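Local coordinates for TSSL (Francisella novicida, PDB 4ACK), which probably forms part of the membrane-anchored base of a type VI secretion system, as the cytoplasmic domain of its DotU (TssL) component, at residues 61-66 and 92-97; 68-73 and 84-89; 99-104 and 133-138. One frame throughout, in Å; residues are numbered along the deposited sequence.

Contact 1 of 3, residues 61-66 and 92-97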
loop_
_atom_site.group_PDB
_atom_site.type_symbol
_atom_site.label_atom_id
_atom_site.label_comp_id
_atom_site.label_asym_id
_atom_site.label_seq_id
_atom_site.Cartn_x
_atom_site.Cartn_y
_atom_site.Cartn_z
ATOM N N ILE A 61 7.752 2.560 2.850
ATOM C CA ILE A 61 7.574 1.386 2.038
ATOM C C ILE A 61 6.280 0.732 2.526
ATOM O O ILE A 61 5.481 0.380 1.716
ATOM C CB ILE A 61 8.757 0.411 2.240
ATOM C CG1 ILE A 61 9.996 0.966 1.569
ATOM C CG2 ILE A 61 8.422 -1.036 1.723
ATOM C CD1 ILE A 61 11.275 0.364 2.215
ATOM N N VAL A 62 6.077 0.613 3.840
ATOM C CA VAL A 62 4.939 -0.123 4.348
ATOM C C VAL A 62 3.612 0.728 4.411
ATOM O O VAL A 62 2.539 0.200 4.224
ATOM C CB VAL A 62 5.257 -0.689 5.747
ATOM C CG1 VAL A 62 3.998 -1.352 6.481
ATOM C CG2 VAL A 62 6.457 -1.673 5.627
ATOM N N PHE A 63 3.695 2.020 4.725
ATOM C CA PHE A 63 2.423 2.791 4.775
ATOM C C PHE A 63 1.614 2.745 3.437
ATOM O O PHE A 63 0.416 2.553 3.464
ATOM C CB PHE A 63 2.676 4.230 5.168
ATOM C CG PHE A 63 1.417 5.028 5.266
ATOM C CD1 PHE A 63 0.858 5.621 4.120
ATOM C CD2 PHE A 63 0.753 5.118 6.484
ATOM C CE1 PHE A 63 -0.342 6.360 4.224
ATOM C CE2 PHE A 63 -0.472 5.856 6.597
ATOM C CZ PHE A 63 -1.000 6.457 5.476
ATOM N N PRO A 64 2.257 2.976 2.286
ATOM C CA PRO A 64 1.494 2.975 1.073
ATOM C C PRO A 64 0.853 1.626 0.771
ATOM O O PRO A 64 -0.160 1.587 0.084
ATOM C CB PRO A 64 2.539 3.286 -0.014
ATOM C CG PRO A 64 3.606 4.105 0.740
ATOM C CD PRO A 64 3.641 3.433 2.081
ATOM N N LEU A 65 1.485 0.521 1.193
ATOM C CA LEU A 65 0.920 -0.790 0.944
ATOM C C LEU A 65 -0.299 -0.938 1.779
ATOM O O LEU A 65 -1.307 -1.448 1.301
ATOM C CB LEU A 65 1.940 -1.917 1.253
ATOM C CG LEU A 65 1.388 -3.329 1.165
ATOM C CD1 LEU A 65 1.045 -3.537 -0.322
ATOM C CD2 LEU A 65 2.486 -4.309 1.661
ATOM N N LEU A 66 -0.249 -0.499 3.025
ATOM C CA LEU A 66 -1.452 -0.504 3.869
ATOM C C LEU A 66 -2.601 0.368 3.360
ATOM O O LEU A 66 -3.803 0.015 3.528
ATOM C CB LEU A 66 -1.148 -0.002 5.264
ATOM C CG LEU A 66 -0.001 -0.666 6.023
ATOM C CD1 LEU A 66 0.072 -0.114 7.448
ATOM C CD2 LEU A 66 -0.106 -2.173 6.038
ATOM N N GLU A 92 -4.120 1.353 12.428
ATOM C CA GLU A 92 -3.558 0.445 13.439
ATOM C C GLU A 92 -2.014 0.577 13.510
ATOM O O GLU A 92 -1.434 0.595 14.585
ATOM C CB GLU A 92 -3.937 -0.981 13.065
ATOM C CG GLU A 92 -3.855 -1.971 14.183
ATOM C CD GLU A 92 -3.972 -3.405 13.689
ATOM O OE1 GLU A 92 -4.945 -3.713 12.955
ATOM O OE2 GLU A 92 -3.080 -4.225 14.050
ATOM N N TYR A 93 -1.370 0.694 12.358
ATOM C CA TYR A 93 0.082 0.622 12.262
ATOM C C TYR A 93 0.837 1.941 12.329
ATOM O O TYR A 93 2.000 1.950 12.748
ATOM C CB TYR A 93 0.458 -0.090 10.981
ATOM C CG TYR A 93 0.284 -1.557 11.129
ATOM C CD1 TYR A 93 1.228 -2.322 11.826
ATOM C CD2 TYR A 93 -0.841 -2.190 10.624
ATOM C CE1 TYR A 93 1.056 -3.688 11.984
ATOM C CE2 TYR A 93 -1.012 -3.556 10.772
ATOM C CZ TYR A 93 -0.071 -4.291 11.458
ATOM O OH TYR A 93 -0.252 -5.645 11.597
ATOM N N TYR A 94 0.177 3.031 11.903
ATOM C CA TYR A 94 0.847 4.289 11.653
ATOM C C TYR A 94 0.062 5.489 12.164
ATOM O O TYR A 94 0.418 6.650 11.939
ATOM C CB TYR A 94 1.170 4.417 10.163
ATOM C CG TYR A 94 2.391 3.610 9.827
ATOM C CD1 TYR A 94 3.647 3.914 10.411
ATOM C CD2 TYR A 94 2.294 2.498 8.997
ATOM C CE1 TYR A 94 4.781 3.137 10.137
ATOM C CE2 TYR A 94 3.397 1.722 8.711
ATOM C CZ TYR A 94 4.641 2.043 9.275
ATOM O OH TYR A 94 5.719 1.245 8.970
ATOM N N ASP A 95 -1.030 5.169 12.831
ATOM C CA ASP A 95 -1.800 6.117 13.587
ATOM C C ASP A 95 -2.308 7.271 12.759
ATOM O O ASP A 95 -2.401 8.386 13.256
ATOM C CB ASP A 95 -0.986 6.649 14.776
ATOM C CG ASP A 95 -1.843 6.789 16.027
ATOM O OD1 ASP A 95 -2.171 5.719 16.609
ATOM O OD2 ASP A 95 -2.227 7.940 16.390
ATOM N N ARG A 96 -2.613 7.026 11.492
ATOM C CA ARG A 96 -3.211 8.063 10.672
ATOM C C ARG A 96 -4.113 7.412 9.646
ATOM O O ARG A 96 -4.025 6.192 9.413
ATOM C CB ARG A 96 -2.160 8.973 10.047
ATOM C CG ARG A 96 -1.228 8.284 9.042
ATOM C CD ARG A 96 -0.017 9.163 8.758
ATOM N NE ARG A 96 -0.411 10.397 8.106
ATOM C CZ ARG A 96 0.373 11.449 7.932
ATOM N NH1 ARG A 96 1.614 11.455 8.388
ATOM N NH2 ARG A 96 -0.098 12.508 7.311
ATOM N N LYS A 97 -5.000 8.212 9.058
ATOM C CA LYS A 97 -6.011 7.649 8.202
ATOM C C LYS A 97 -6.177 8.507 6.947
ATOM O O LYS A 97 -7.168 8.424 6.277
ATOM C CB LYS A 97 -7.331 7.438 8.993
ATOM C CG LYS A 97 -8.089 8.708 9.298
ATOM C CD LYS A 97 -9.104 8.542 10.438
ATOM C CE LYS A 97 -10.113 9.673 10.398
ATOM N NZ LYS A 97 -11.082 9.532 11.510
#

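Contact 2 of 3, residues 68-73 and 84-89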
loop_
_atom_site.group_PDB
_atom_site.type_symbol
_atom_site.label_atom_id
_atom_site.label_comp_id
_atom_site.label_asym_id
_atom_site.label_seq_id
_atom_site.Cartn_x
_atom_site.Cartn_y
_atom_site.Cartn_z
ATOM N N TYR A 68 -3.045 1.148 0.198
ATOM C CA TYR A 68 -3.563 0.450 -0.937
ATOM C C TYR A 68 -4.600 -0.649 -0.485
ATOM O O TYR A 68 -5.727 -0.726 -1.029
ATOM C CB TYR A 68 -2.430 -0.122 -1.769
ATOM C CG TYR A 68 -2.869 -1.235 -2.717
ATOM C CD1 TYR A 68 -2.940 -2.595 -2.281
ATOM C CD2 TYR A 68 -3.330 -0.930 -3.986
ATOM C CE1 TYR A 68 -3.422 -3.629 -3.145
ATOM C CE2 TYR A 68 -3.800 -1.922 -4.867
ATOM C CZ TYR A 68 -3.830 -3.273 -4.454
ATOM O OH TYR A 68 -4.269 -4.199 -5.372
ATOM N N VAL A 69 -4.226 -1.472 0.507
ATOM C CA VAL A 69 -5.109 -2.521 1.002
ATOM C C VAL A 69 -6.403 -1.898 1.574
ATOM O O VAL A 69 -7.517 -2.311 1.208
ATOM C CB VAL A 69 -4.469 -3.375 2.091
ATOM C CG1 VAL A 69 -5.511 -4.347 2.631
ATOM C CG2 VAL A 69 -3.250 -4.164 1.538
ATOM N N ASP A 70 -6.245 -0.926 2.473
ATOM C CA ASP A 70 -7.376 -0.201 3.000
ATOM C C ASP A 70 -8.295 0.332 1.898
ATOM O O ASP A 70 -9.511 0.203 2.022
ATOM C CB ASP A 70 -6.938 0.944 3.884
ATOM C CG ASP A 70 -6.436 0.485 5.219
ATOM O OD1 ASP A 70 -6.674 -0.698 5.622
ATOM O OD2 ASP A 70 -5.779 1.320 5.882
ATOM N N GLU A 71 -7.715 0.894 0.823
ATOM C CA GLU A 71 -8.514 1.537 -0.214
ATOM C C GLU A 71 -9.385 0.508 -0.956
ATOM O O GLU A 71 -10.501 0.780 -1.381
ATOM C CB GLU A 71 -7.615 2.217 -1.250
ATOM C CG GLU A 71 -8.437 2.986 -2.356
ATOM C CD GLU A 71 -7.558 3.778 -3.284
ATOM O OE1 GLU A 71 -6.936 4.737 -2.771
ATOM O OE2 GLU A 71 -7.463 3.428 -4.495
ATOM N N LYS A 72 -8.796 -0.654 -1.201
ATOM C CA LYS A 72 -9.465 -1.659 -1.995
ATOM C C LYS A 72 -10.588 -2.292 -1.126
ATOM O O LYS A 72 -11.679 -2.568 -1.615
ATOM C CB LYS A 72 -8.439 -2.679 -2.533
ATOM C CG LYS A 72 -7.486 -2.090 -3.614
ATOM C CD LYS A 72 -8.215 -1.073 -4.555
ATOM C CE LYS A 72 -7.300 -0.398 -5.612
ATOM N NZ LYS A 72 -7.966 0.838 -6.252
ATOM N N LEU A 73 -10.324 -2.427 0.163
ATOM C CA LEU A 73 -11.265 -2.985 1.078
ATOM C C LEU A 73 -12.419 -2.042 1.325
ATOM O O LEU A 73 -13.575 -2.499 1.337
ATOM C CB LEU A 73 -10.600 -3.385 2.396
ATOM C CG LEU A 73 -10.095 -4.850 2.393
ATOM C CD1 LEU A 73 -11.330 -5.764 2.561
ATOM C CD2 LEU A 73 -9.358 -5.248 1.123
ATOM N N ILE A 84 -19.569 -5.570 4.954
ATOM C CA ILE A 84 -18.118 -5.768 5.116
ATOM C C ILE A 84 -17.637 -4.916 6.285
ATOM O O ILE A 84 -18.019 -3.752 6.445
ATOM C CB ILE A 84 -17.287 -5.474 3.803
ATOM C CG1 ILE A 84 -17.822 -6.258 2.580
ATOM C CG2 ILE A 84 -15.773 -5.702 4.032
ATOM C CD1 ILE A 84 -17.253 -7.661 2.387
ATOM N N SER A 85 -16.822 -5.534 7.117
ATOM C CA SER A 85 -16.314 -4.905 8.301
ATOM C C SER A 85 -14.786 -4.859 8.109
ATOM O O SER A 85 -14.166 -5.881 7.710
ATOM C CB SER A 85 -16.727 -5.743 9.508
ATOM O OG SER A 85 -16.583 -5.027 10.708
ATOM N N TRP A 86 -14.189 -3.685 8.335
ATOM C CA TRP A 86 -12.759 -3.434 8.036
ATOM C C TRP A 86 -12.238 -2.256 8.774
ATOM O O TRP A 86 -12.474 -1.114 8.370
ATOM C CB TRP A 86 -12.532 -3.141 6.556
ATOM C CG TRP A 86 -11.074 -3.135 6.182
ATOM C CD1 TRP A 86 -10.270 -2.038 5.931
ATOM C CD2 TRP A 86 -10.241 -4.285 6.022
ATOM N NE1 TRP A 86 -8.985 -2.447 5.605
ATOM C CE2 TRP A 86 -8.937 -3.817 5.651
ATOM C CE3 TRP A 86 -10.462 -5.670 6.147
ATOM C CZ2 TRP A 86 -7.863 -4.685 5.414
ATOM C CZ3 TRP A 86 -9.379 -6.547 5.900
ATOM C CH2 TRP A 86 -8.093 -6.035 5.528
ATOM N N SER A 87 -11.553 -2.517 9.870
ATOM C CA SER A 87 -10.825 -1.465 10.544
ATOM C C SER A 87 -9.492 -1.150 9.760
ATOM O O SER A 87 -8.769 -2.067 9.328
ATOM C CB SER A 87 -10.576 -1.894 11.975
ATOM O OG SER A 87 -10.454 -0.731 12.785
ATOM N N LEU A 88 -9.207 0.131 9.544
ATOM C CA LEU A 88 -8.088 0.554 8.728
ATOM C C LEU A 88 -6.708 0.048 9.258
ATOM O O LEU A 88 -6.305 0.278 10.394
ATOM C CB LEU A 88 -8.100 2.092 8.561
ATOM C CG LEU A 88 -9.280 2.812 7.873
ATOM C CD1 LEU A 88 -8.993 4.333 7.653
ATOM C CD2 LEU A 88 -9.659 2.191 6.547
ATOM N N LEU A 89 -5.989 -0.646 8.403
ATOM C CA LEU A 89 -4.616 -1.043 8.715
ATOM C C LEU A 89 -3.688 0.173 8.860
ATOM O O LEU A 89 -2.818 0.232 9.742
ATOM C CB LEU A 89 -4.122 -1.914 7.588
ATOM C CG LEU A 89 -4.811 -3.281 7.575
ATOM C CD1 LEU A 89 -4.332 -4.075 6.398
ATOM C CD2 LEU A 89 -4.478 -3.992 8.856
#

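Contact 3 of 3, residues 99-104 and 133-138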
loop_
_atom_site.group_PDB
_atom_site.type_symbol
_atom_site.label_atom_id
_atom_site.label_comp_id
_atom_site.label_asym_id
_atom_site.label_seq_id
_atom_site.Cartn_x
_atom_site.Cartn_y
_atom_site.Cartn_z
ATOM N N GLY A 99 -4.315 8.298 4.221
ATOM C CA GLY A 99 -3.529 7.634 3.159
ATOM C C GLY A 99 -3.722 8.036 1.713
ATOM O O GLY A 99 -2.770 8.083 0.952
ATOM N N GLY A 100 -4.950 8.364 1.303
ATOM C CA GLY A 100 -5.164 8.844 -0.065
ATOM C C GLY A 100 -4.377 10.121 -0.460
ATOM O O GLY A 100 -4.029 10.359 -1.660
ATOM N N GLU A 101 -4.118 10.945 0.535
ATOM C CA GLU A 101 -3.152 12.082 0.426
ATOM C C GLU A 101 -1.706 11.744 0.809
ATOM O O GLU A 101 -0.782 12.127 0.120
ATOM C CB GLU A 101 -3.632 13.248 1.342
ATOM C CG GLU A 101 -4.879 13.873 0.667
ATOM C CD GLU A 101 -5.559 15.005 1.412
ATOM O OE1 GLU A 101 -5.254 15.231 2.612
ATOM O OE2 GLU A 101 -6.419 15.660 0.747
ATOM N N TYR A 102 -1.517 11.077 1.936
ATOM C CA TYR A 102 -0.178 10.924 2.482
ATOM C C TYR A 102 0.741 10.057 1.562
ATOM O O TYR A 102 1.955 10.306 1.411
ATOM C CB TYR A 102 -0.246 10.415 3.938
ATOM C CG TYR A 102 1.116 10.430 4.612
ATOM C CD1 TYR A 102 1.924 11.562 4.574
ATOM C CD2 TYR A 102 1.627 9.271 5.233
ATOM C CE1 TYR A 102 3.215 11.545 5.206
ATOM C CE2 TYR A 102 2.865 9.242 5.830
ATOM C CZ TYR A 102 3.661 10.379 5.815
ATOM O OH TYR A 102 4.894 10.334 6.443
ATOM N N VAL A 103 0.159 9.086 0.868
ATOM C CA VAL A 103 0.967 8.326 -0.141
ATOM C C VAL A 103 1.594 9.267 -1.152
ATOM O O VAL A 103 2.734 9.058 -1.590
ATOM C CB VAL A 103 0.098 7.263 -0.853
ATOM C CG1 VAL A 103 0.730 6.755 -2.174
ATOM C CG2 VAL A 103 -0.322 6.174 0.112
ATOM N N PHE A 104 0.862 10.290 -1.599
ATOM C CA PHE A 104 1.474 11.188 -2.599
ATOM C C PHE A 104 2.420 12.184 -1.965
ATOM O O PHE A 104 3.403 12.621 -2.596
ATOM C CB PHE A 104 0.428 11.853 -3.519
ATOM C CG PHE A 104 -0.361 10.838 -4.293
ATOM C CD1 PHE A 104 0.166 10.270 -5.440
ATOM C CD2 PHE A 104 -1.609 10.405 -3.818
ATOM C CE1 PHE A 104 -0.540 9.280 -6.156
ATOM C CE2 PHE A 104 -2.325 9.460 -4.505
ATOM C CZ PHE A 104 -1.788 8.887 -5.698
ATOM N N TYR A 133 -5.546 4.905 -6.359
ATOM C CA TYR A 133 -6.027 6.234 -6.812
ATOM C C TYR A 133 -5.870 7.307 -5.722
ATOM O O TYR A 133 -5.561 8.455 -6.021
ATOM C CB TYR A 133 -7.504 6.171 -7.211
ATOM C CG TYR A 133 -7.774 5.234 -8.351
ATOM C CD1 TYR A 133 -6.884 5.126 -9.424
ATOM C CD2 TYR A 133 -8.905 4.434 -8.359
ATOM C CE1 TYR A 133 -7.143 4.245 -10.487
ATOM C CE2 TYR A 133 -9.164 3.565 -9.435
ATOM C CZ TYR A 133 -8.276 3.489 -10.483
ATOM O OH TYR A 133 -8.513 2.618 -11.519
ATOM N N GLY A 134 -6.062 6.899 -4.483
ATOM C CA GLY A 134 -6.028 7.769 -3.337
ATOM C C GLY A 134 -6.895 8.977 -3.605
ATOM O O GLY A 134 -8.050 8.819 -3.989
ATOM N N LYS A 135 -6.323 10.171 -3.479
ATOM C CA LYS A 135 -7.101 11.457 -3.509
ATOM C C LYS A 135 -7.602 11.676 -4.906
ATOM O O LYS A 135 -8.485 12.505 -5.164
ATOM C CB LYS A 135 -6.219 12.639 -3.029
ATOM C CG LYS A 135 -5.034 12.914 -3.959
ATOM C CD LYS A 135 -4.007 13.738 -3.187
ATOM C CE LYS A 135 -3.426 14.849 -4.033
ATOM N NZ LYS A 135 -2.099 15.383 -3.450
ATOM N N TYR A 136 -7.061 10.905 -5.844
ATOM C CA TYR A 136 -7.476 11.110 -7.219
ATOM C C TYR A 136 -8.698 10.260 -7.621
ATOM O O TYR A 136 -9.015 10.250 -8.760
ATOM C CB TYR A 136 -6.323 10.876 -8.189
ATOM C CG TYR A 136 -5.177 11.811 -7.956
ATOM C CD1 TYR A 136 -5.269 13.184 -8.282
ATOM C CD2 TYR A 136 -3.999 11.344 -7.331
ATOM C CE1 TYR A 136 -4.184 14.055 -7.994
ATOM C CE2 TYR A 136 -2.908 12.182 -7.103
ATOM C CZ TYR A 136 -2.992 13.527 -7.445
ATOM O OH TYR A 136 -1.887 14.344 -7.174
ATOM N N TYR A 137 -9.320 9.537 -6.692
ATOM C CA TYR A 137 -10.416 8.606 -6.988
ATOM C C TYR A 137 -11.498 9.189 -7.910
ATOM O O TYR A 137 -12.006 8.486 -8.777
ATOM C CB TYR A 137 -11.077 8.099 -5.673
ATOM C CG TYR A 137 -11.767 9.191 -4.843
ATOM C CD1 TYR A 137 -11.015 10.102 -4.068
ATOM C CD2 TYR A 137 -13.198 9.321 -4.835
ATOM C CE1 TYR A 137 -11.642 11.130 -3.330
ATOM C CE2 TYR A 137 -13.844 10.354 -4.080
ATOM C CZ TYR A 137 -13.043 11.253 -3.352
ATOM O OH TYR A 137 -13.623 12.262 -2.616
ATOM N N ASP A 138 -11.870 10.459 -7.698
ATOM C CA ASP A 138 -12.960 11.036 -8.485
ATOM C C ASP A 138 -12.587 11.226 -9.927
ATOM O O ASP A 138 -13.465 11.334 -10.741
ATOM C CB ASP A 138 -13.464 12.384 -7.898
ATOM C CG ASP A 138 -14.677 12.955 -8.730
ATOM O OD1 ASP A 138 -15.783 12.358 -8.553
ATOM O OD2 ASP A 138 -14.525 13.883 -9.598
#

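Contact 1 of 3, residues 61-66 and 92-97
In the all-helical cytoplasmic domain of this DotU protein, Phe63, Val62 and Leu66 of the long helix 55-79 pack against Tyr93, Tyr94 and Arg96, where the short helix 89-94 gives way to a loop. Of residues 92-97, Tyr94 makes the most extensive contact with the helix. Its CG lies anti to its carbonyl carbon (chi1 -79°), which points the ring toward helix 55-79, and successive atoms find different partners. CB meets the edge of the Phe63 ring, 3.8 Å from Phe63 CD2, and the two aromatic side chains run past each other in opposite directions. Farther out, Tyr94 CD2 is 3.8 Å from Leu66 CD1, and Tyr94 CE2 lies 3.8 Å from Val62 CG1; both methyls come to the ring's CD2-CE2 edge, near its plane. The phenol oxygen lies beside Val62 CB but has its hydrogen bond with helix 30-52, where Gln46 NE2 is the partner. The tyrosine thus spans two helices of the bundle, apolar flank on one and polar end on the other.

Leu66 CD1 serves a second aromatic residue as well, at 3.6 Å from Tyr93 CB, its side chain crossing that of Tyr93 at about a right angle. Beyond the helix, Asp95 adopts positive phi and the chain turns, bringing the Arg96 side chain across that of Phe63, again nearly perpendicular. The aliphatic part makes this contact, with Arg96 CG 3.5 Å from Phe63 CE2, while the guanidinium continues to a salt bridge with Asp98 and a cation-pi contact with Tyr102.

Contact 2 of 3, residues 68-73 and 84-89
Asp70, on helix 55-79, reaches across to the loop that leads into helix 89-94 and holds it at Trp86 and Leu89. From its CB, which lies 4.0 Å from Leu88 CD2, the side chain leaves with CG anti to the carbonyl carbon (chi1 -74°), carrying the carboxylate up to the loop backbone. CG comes within van der Waals distance of Leu88 CA. At the tip, OD1 accepts two hydrogen bonds. One comes from the backbone N of Leu89, 2.9 Å from Asp70 OD1, and uses the syn lone pair of the carboxylate oxygen. The second comes from Trp86 NE1, also 2.9 Å from Asp70 OD1, with an N-H...O angle of 159°; it arrives on the anti side, tilted 29° out of the carboxylate plane, while the oxygen stays close to the plane of the indole. OD2 lies against Leu88 CB and accepts from the backbone N of Gln90. Since Leu88 is the N-cap residue of helix 89-94, the carboxylate receives the first N-H groups of that helix, and its negative charge there probably interacts favourably with the helix dipole.

The indole, fixed at its N-H, is covered on one face by Leu73, whose CG makes a CH-pi contact 3.5 Å from the centroid of the six-membered ring of Trp86, almost on the ring normal. Val69 CG1 adds an apolar touch at 3.7 Å from Trp86 CZ2. Around this joint, helix 4-20 packs on Val69 and Leu73, while helix 30-52 covers Leu89 and sends Arg35 to the indole in a cation-pi contact.

Contact 3 of 3, residues 99-104 and 133-138
Backbone meets backbone first, where Gly100, in the opening turn of helix 99-112, faces Gly134 in the loop after helix 118-129. Their CA atoms, Gly100 CA and Gly134 CA, are only 3.6 Å apart, a closeness that leaves no room for a side chain on Gly134 and little on Gly100. Gly134 also has positive phi, a conformation readily open to glycine. Beside this pair runs the one hydrogen bond between the segments, from Lys135 N to Gly100 O at 2.9 Å. It is bent, with an N-H...O angle of 134°, and the donor stands above the carbonyl plane.

The aromatic interaction is a T-shaped pair. Tyr136 presents its CD2-CE2 edge to the face of Phe104, with ring centroids 4.9 Å apart and planes at 79°; Tyr136 CE2 stands over the middle of the Phe104 ring. At its own edge, Phe104 has Gly134 CA as a neighbour.

The aliphatic chain of Lys135, its CG flanked by both backbone neighbours (chi1 65°), passes close to Gly100 O and then makes an apolar contact, Lys135 CD lying 4.0 Å from Glu101 CG. The charged ends of these two residues do not meet.

Close glycine-to-glycine approach with an aromatic pair alongside joins a helix start to a loop, and Phe145 and Tyr148 of helix 143-153 extend the aromatic cluster within this helical DotU fold.

How the contacts relate
Contacts 1 and 2 share helix 55-79, using successive parts of it; their centres are about 11 Å apart, and contact 2 is nested in the chain loop that contact 1 closes. They touch where Leu66 CD1 lies 3.7 Å from Leu89 O. Contact 3 follows in series and uses other segments, but leans on the same helix through two residues. Phe63 CE1 packs 3.6 Å from Gly99 CA, and the carboxylate of Glu71 reaches the loop of contact 3, with Glu71 OE1 2.9 Å from Gly134 N in a probable hydrogen bond. A bound 1,2-ethanediol, probably from the crystallisation liquor, lies beside Gly100.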